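Local coordinates for protein lysine cyclodeaminase (Streptomyces pristinaespiralis, PDB 5YU3) that catalyses the NAD-dependent cyclisation of L-lysine to L-pipecolate with loss of ammonia, and probably acts on L-ornithine in the same way to give proline, at residues R25-R30 with T122-A127. Sequence-based numbering, arbitrary orientation.
Sequences RRIIDR and TGAASA. With NAD (nicotinamide-adenine-dinucleotide), chain F.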
loop_
_atom_site.group_PDB
_atom_site.type_symbol
_atom_site.label_atom_id
_atom_site.label_comp_id
_atom_site.label_asym_id
_atom_site.label_seq_id
_atom_site.Cartn_x
_atom_site.Cartn_y
_atom_site.Cartn_z
ATOM N N ARG A 25 -0.737 27.782 -4.643
ATOM C CA ARG A 25 -2.066 28.362 -4.472
ATOM C C ARG A 25 -3.156 27.420 -4.971
ATOM O O ARG A 25 -4.217 27.307 -4.339
ATOM C CB ARG A 25 -2.166 29.706 -5.193
ATOM C CG ARG A 25 -1.502 30.855 -4.416
ATOM C CD ARG A 25 -1.942 32.226 -4.918
ATOM N NE ARG A 25 -1.320 33.308 -4.155
ATOM C CZ ARG A 25 -0.184 33.902 -4.509
ATOM N NH1 ARG A 25 0.443 33.519 -5.622
ATOM N NH2 ARG A 25 0.323 34.879 -3.760
ATOM N N ARG A 26 -2.920 26.738 -6.101
ATOM C CA ARG A 26 -3.902 25.770 -6.585
ATOM C C ARG A 26 -4.147 24.681 -5.551
ATOM O O ARG A 26 -5.296 24.290 -5.318
ATOM C CB ARG A 26 -3.449 25.130 -7.900
ATOM C CG ARG A 26 -3.464 26.068 -9.089
ATOM C CD ARG A 26 -3.163 25.319 -10.400
ATOM N NE ARG A 26 -2.868 26.254 -11.483
ATOM C CZ ARG A 26 -2.500 25.892 -12.706
ATOM N NH1 ARG A 26 -2.368 24.602 -13.012
ATOM N NH2 ARG A 26 -2.256 26.822 -13.625
ATOM N N ILE A 27 -3.081 24.184 -4.922
ATOM C CA ILE A 27 -3.240 23.102 -3.953
ATOM C C ILE A 27 -3.896 23.616 -2.674
ATOM O O ILE A 27 -4.744 22.932 -2.084
ATOM C CB ILE A 27 -1.885 22.417 -3.688
ATOM C CG1 ILE A 27 -1.429 21.702 -4.974
ATOM C CG2 ILE A 27 -1.991 21.395 -2.545
ATOM C CD1 ILE A 27 0.014 21.233 -4.960
ATOM N N ILE A 28 -3.541 24.830 -2.236
ATOM C CA ILE A 28 -4.249 25.438 -1.109
ATOM C C ILE A 28 -5.746 25.527 -1.403
ATOM O O ILE A 28 -6.581 25.143 -0.574
ATOM C CB ILE A 28 -3.659 26.821 -0.780
ATOM C CG1 ILE A 28 -2.266 26.677 -0.158
ATOM C CG2 ILE A 28 -4.622 27.611 0.136
ATOM C CD1 ILE A 28 -1.487 27.996 -0.087
ATOM N N ASP A 29 -6.111 26.027 -2.588
ATOM C CA ASP A 29 -7.528 26.195 -2.910
ATOM C C ASP A 29 -8.249 24.852 -2.977
ATOM O O ASP A 29 -9.369 24.710 -2.467
ATOM C CB ASP A 29 -7.691 26.939 -4.239
ATOM C CG ASP A 29 -7.276 28.408 -4.152
ATOM O OD1 ASP A 29 -7.207 28.959 -3.034
ATOM O OD2 ASP A 29 -7.020 29.015 -5.210
ATOM N N ARG A 30 -7.624 23.855 -3.600
ATOM C CA ARG A 30 -8.277 22.554 -3.728
ATOM C C ARG A 30 -8.415 21.869 -2.376
ATOM O O ARG A 30 -9.443 21.239 -2.089
ATOM C CB ARG A 30 -7.491 21.677 -4.699
ATOM C CG ARG A 30 -7.388 22.293 -6.067
ATOM C CD ARG A 30 -8.712 22.201 -6.787
ATOM N NE ARG A 30 -8.802 20.908 -7.427
ATOM C CZ ARG A 30 -8.419 20.669 -8.675
ATOM N NH1 ARG A 30 -7.930 21.648 -9.431
ATOM N NH2 ARG A 30 -8.526 19.446 -9.163
ATOM N N THR A 122 1.587 19.480 2.330
ATOM C CA THR A 122 1.825 19.658 3.758
ATOM C C THR A 122 1.950 21.136 4.106
ATOM O O THR A 122 1.401 21.591 5.121
ATOM C CB THR A 122 3.077 18.884 4.174
ATOM O OG1 THR A 122 2.910 17.511 3.802
ATOM C CG2 THR A 122 3.305 18.945 5.680
ATOM N N GLY A 123 2.660 21.901 3.270
ATOM C CA GLY A 123 2.612 23.348 3.398
ATOM C C GLY A 123 1.207 23.886 3.217
ATOM O O GLY A 123 0.755 24.748 3.977
ATOM N N ALA A 124 0.487 23.375 2.211
ATOM C CA ALA A 124 -0.856 23.866 1.941
ATOM C C ALA A 124 -1.781 23.638 3.130
ATOM O O ALA A 124 -2.594 24.504 3.462
ATOM C CB ALA A 124 -1.434 23.195 0.693
ATOM N N ALA A 125 -1.679 22.476 3.773
ATOM C CA ALA A 125 -2.574 22.185 4.891
ATOM C C ALA A 125 -2.333 23.158 6.039
ATOM O O ALA A 125 -3.291 23.665 6.643
ATOM C CB ALA A 125 -2.389 20.740 5.356
ATOM N N SER A 126 -1.058 23.438 6.344
ATOM C CA SER A 126 -0.743 24.455 7.347
ATOM C C SER A 126 -1.303 25.816 6.950
ATOM O O SER A 126 -1.775 26.575 7.807
ATOM C CB SER A 126 0.769 24.542 7.565
ATOM O OG SER A 126 1.265 23.403 8.247
ATOM N N ALA A 127 -1.260 26.148 5.653
ATOM C CA ALA A 127 -1.806 27.424 5.197
ATOM C C ALA A 127 -3.315 27.484 5.388
ATOM O O ALA A 127 -3.851 28.522 5.793
ATOM C CB ALA A 127 -1.451 27.662 3.724
HETATM P PA NAD F . 14.069 16.647 7.219
HETATM O O1A NAD F . 14.999 15.554 7.641
HETATM O O2A NAD F . 14.236 17.300 5.861
HETATM O O5B NAD F . 14.184 17.844 8.289
HETATM C C5B NAD F . 13.984 17.578 9.683
HETATM C C4B NAD F . 14.870 18.558 10.438
HETATM O O4B NAD F . 14.587 18.468 11.836
HETATM C C3B NAD F . 16.355 18.216 10.283
HETATM O O3B NAD F . 17.062 19.330 9.695
HETATM C C2B NAD F . 16.820 17.952 11.706
HETATM O O2B NAD F . 18.143 18.409 11.978
HETATM C C1B NAD F . 15.811 18.741 12.510
HETATM N N9A NAD F . 15.655 18.364 13.931
HETATM C C8A NAD F . 15.718 17.134 14.490
HETATM N N7A NAD F . 15.494 17.215 15.841
HETATM C C5A NAD F . 15.282 18.520 16.132
HETATM C C6A NAD F . 14.995 19.323 17.336
HETATM N N6A NAD F . 14.870 18.737 18.550
HETATM N N1A NAD F . 14.834 20.656 17.178
HETATM C C2A NAD F . 14.946 21.282 15.991
HETATM N N3A NAD F . 15.221 20.619 14.855
HETATM C C4A NAD F . 15.389 19.268 14.871
HETATM O O3 NAD F . 12.559 16.060 7.346
HETATM P PN NAD F . 11.204 16.747 6.844
HETATM O O1N NAD F . 11.328 18.242 7.020
HETATM O O2N NAD F . 10.861 16.164 5.489
HETATM O O5D NAD F . 10.121 16.153 7.881
HETATM C C5D NAD F . 10.060 16.650 9.219
HETATM C C4D NAD F . 8.890 15.980 9.941
HETATM O O4D NAD F . 7.673 16.246 9.245
HETATM C C3D NAD F . 9.031 14.468 9.970
HETATM O O3D NAD F . 8.524 13.982 11.233
HETATM C C2D NAD F . 8.092 14.010 8.876
HETATM O O2D NAD F . 7.677 12.646 9.023
HETATM C C1D NAD F . 6.972 15.013 9.063
HETATM N N1N NAD F . 6.052 15.135 7.939
HETATM C C2N NAD F . 4.772 15.421 8.211
HETATM C C3N NAD F . 3.836 15.549 7.195
HETATM C C7N NAD F . 2.426 15.886 7.552
HETATM O O7N NAD F . 1.545 15.780 6.723
HETATM N N7N NAD F . 2.176 16.349 8.789
HETATM C C4N NAD F . 4.237 15.417 5.862
HETATM C C5N NAD F . 5.582 15.150 5.612
HETATM C C6N NAD F . 6.483 15.020 6.670
#
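With CG1 turned anti to its carbonyl carbon (chi1 -71°), Ile28 lays that branch against Ala124, its CG1 lying 3.7 Å from Ala124 CB and close to Ala124 CA as well, and carries CD1 on to the methyl of Ala127, one helical turn further, where CD1 and Ala127 CB are 3.8 Å apart. Ile27 uses its other branch: CG2, anti to the backbone N, meets Ala124 CB at 3.7 Å. The Ala124 methyl thus sits between the two neighbouring isoleucines, and Met24 and Leu31 of the same helix also touch it. The axes of the short segments pass 8.8 Å apart, crossing at -56°. Ala127 also touches Ala156 and Val160 of helix 148-160. Thr122, away from this seam, meets the cofactor, its OG1 lying 3.2 Å from NAD C4N and its CG2 3.7 Å from NAD C7N. OG1 is hydrogen-bonded to Thr118 O. A valine in place of Thr122 would probably leave that carbonyl without its hydroxyl partner and crowd NAD C4N with a bulkier methyl. No hydrogen bond links 25-30 to 122-127, so between them van der Waals packing of buried methyl and methylene groups does the joining, beside the nicotinamide site.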